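Local structure of GDNF family receptor alpha-3 (Homo sapiens, 2GH0) at residues G129-A132 / T133-R137. The protein is a GPI-anchored receptor for artemin, a growth factor for sensory and sympathetic neurons, whose binding leads to autophosphorylation and activation of RET. Numbering follows the deposited sequence.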
ATOM      1  N   GLY C 129      18.634  59.253 -20.799  1.00 32.48           N
ATOM      2  CA  GLY C 129      18.318  57.852 -20.634  1.00 32.88           C
ATOM      3  C   GLY C 129      17.172  57.358 -21.467  1.00 32.56           C
ATOM      4  O   GLY C 129      16.636  56.312 -21.184  1.00 35.26           O
ATOM      5  N   THR C 130      16.790  58.076 -22.503  1.00 32.06           N
ATOM      6  CA  THR C 130      15.840  57.503 -23.438  1.00 33.13           C
ATOM      7  C   THR C 130      16.467  56.256 -24.094  1.00 34.21           C
ATOM      8  O   THR C 130      17.629  56.335 -24.530  1.00 32.36           O
ATOM      9  CB  THR C 130      15.441  58.529 -24.470  1.00 33.67           C
ATOM     10  OG1 THR C 130      14.791  59.602 -23.756  1.00 34.54           O
ATOM     11  CG2 THR C 130      14.467  57.929 -25.449  1.00 33.57           C
ATOM     12  N   CYS C 131      15.715  55.145 -24.148  1.00 32.77           N
ATOM     13  CA  CYS C 131      16.239  53.893 -24.701  1.00 34.65           C
ATOM     14  C   CYS C 131      16.135  53.924 -26.237  1.00 34.39           C
ATOM     15  O   CYS C 131      15.216  54.541 -26.801  1.00 32.95           O
ATOM     16  CB  CYS C 131      15.439  52.681 -24.149  1.00 34.96           C
ATOM     17  SG  CYS C 131      15.710  52.461 -22.320  1.00 38.90           S
ATOM     18  N   ALA C 132      16.992  53.153 -26.907  1.00 33.87           N
ATOM     19  CA  ALA C 132      16.974  53.180 -28.355  1.00 35.25           C
ATOM     20  C   ALA C 132      15.634  52.668 -28.952  1.00 34.61           C
ATOM     21  O   ALA C 132      15.243  53.093 -30.036  1.00 36.21           O
ATOM     22  CB  ALA C 132      18.188  52.388 -28.932  1.00 37.01           C
ATOM     23  N   THR C 133      14.924  51.770 -28.258  1.00 34.94           N
ATOM     24  CA  THR C 133      13.571  51.334 -28.688  1.00 34.97           C
ATOM     25  C   THR C 133      12.497  51.784 -27.683  1.00 35.60           C
ATOM     26  O   THR C 133      11.887  52.844 -27.873  1.00 36.02           O
ATOM     27  CB  THR C 133      13.497  49.802 -28.972  1.00 35.11           C
ATOM     28  OG1 THR C 133      13.997  49.084 -27.838  1.00 37.14           O
ATOM     29  CG2 THR C 133      14.408  49.484 -30.132  1.00 35.39           C
ATOM     30  N   GLU C 134      12.316  51.013 -26.613  1.00 35.87           N
ATOM     31  CA  GLU C 134      11.322  51.314 -25.538  1.00 37.51           C
ATOM     32  C   GLU C 134      11.848  50.622 -24.295  1.00 35.12           C
ATOM     33  O   GLU C 134      12.545  49.580 -24.402  1.00 35.57           O
ATOM     34  CB  GLU C 134       9.913  50.690 -25.886  1.00 37.84           C
ATOM     35  CG  GLU C 134       8.887  51.651 -26.477  1.00 44.69           C
ATOM     36  CD  GLU C 134       7.650  50.909 -27.056  1.00 43.66           C
ATOM     37  OE1 GLU C 134       7.627  49.669 -26.913  1.00 48.34           O
ATOM     38  OE2 GLU C 134       6.740  51.561 -27.710  1.00 54.30           O
ATOM     39  N   GLN C 135      11.492  51.115 -23.102  1.00 32.62           N
ATOM     40  CA  GLN C 135      11.998  50.461 -21.866  1.00 33.17           C
ATOM     41  C   GLN C 135      11.625  48.967 -21.789  1.00 32.91           C
ATOM     42  O   GLN C 135      12.415  48.214 -21.291  1.00 33.04           O
ATOM     43  CB  GLN C 135      11.469  51.157 -20.600  1.00 32.58           C
ATOM     44  CG  GLN C 135      11.886  52.633 -20.491  1.00 31.27           C
ATOM     45  CD  GLN C 135      11.346  53.260 -19.225  1.00 35.63           C
ATOM     46  OE1 GLN C 135      10.359  52.773 -18.624  1.00 32.82           O
ATOM     47  NE2 GLN C 135      11.967  54.334 -18.808  1.00 36.89           N
ATOM     48  N   SER C 136      10.425  48.552 -22.214  1.00 32.23           N
ATOM     49  CA  SER C 136      10.006  47.142 -21.986  1.00 33.82           C
ATOM     50  C   SER C 136      10.907  46.207 -22.824  1.00 34.78           C
ATOM     51  O   SER C 136      11.177  45.065 -22.420  1.00 35.74           O
ATOM     52  CB  SER C 136       8.525  46.872 -22.398  1.00 33.52           C
ATOM     53  OG  SER C 136       8.296  47.303 -23.728  1.00 33.54           O
ATOM     54  N   ARG C 137      11.279  46.658 -24.011  1.00 33.92           N
ATOM     55  CA  ARG C 137      12.210  45.878 -24.863  1.00 33.98           C
ATOM     56  C   ARG C 137      13.634  45.776 -24.259  1.00 35.34           C
ATOM     57  O   ARG C 137      14.321  44.718 -24.367  1.00 33.50           O
ATOM     58  CB  ARG C 137      12.270  46.495 -26.255  1.00 34.44           C
ATOM     59  CG  ARG C 137      10.931  46.454 -27.007  1.00 39.07           C
ATOM     60  CD  ARG C 137      11.224  46.717 -28.483  1.00 46.09           C
ATOM     61  NE  ARG C 137      10.064  46.741 -29.370  1.00 48.41           N
ATOM     62  CZ  ARG C 137       9.425  45.656 -29.823  1.00 54.49           C
ATOM     63  NH1 ARG C 137       9.797  44.422 -29.448  1.00 54.48           N
ATOM     64  NH2 ARG C 137       8.391  45.799 -30.644  1.00 50.05           N
TER
HETATM   65  O   HOH W   1      11.801  55.210 -26.787  1.00 33.21           O
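C131 and Q135 meet where the loop before helix 135-143 joins its first turn, and the half-cystine forms the tight, buried part of this local contact. Its SG stands 4.2 Å from both CA and CG of Q135, so the sulfur lies alongside the root of the glutamine side chain and does not approach its amide. Nearer the backbone, CB of C131 packs on the carbonyl carbon of E134, 4.1 Å away. With SG anti to its own carbonyl carbon (chi1 -67°), C131 reaches into the protein and forms the disulfide with C190, which ties the loop just ahead of helix 135-143 to the first turn of helix 189-205.

The other side of the turn is looser and wetter. A132 and T133 touch mainly as sequence neighbours: CG2 of T133 comes to 3.6 Å from the carbonyl carbon of A132, while CB of each points away overall from the other segment. Away from these methyls, a water joins two carbonyls of the turn, donating to O of T133 at 2.6 Å and weakly to O of C131 at 3.5 Å. CB of E134, the exposed N-cap residue, points away from 129-132.

Within the second GDNF/GAS1 domain of this chain, D126 OD1 holds the approach to the turn by accepting a hydrogen bond from N of T130 and a weak one from N of G129. T133 in the turn and R137 in the helix both touch H121 at the end of helix 109-121, and Q135 packs on A194 and A197 of helix 189-205.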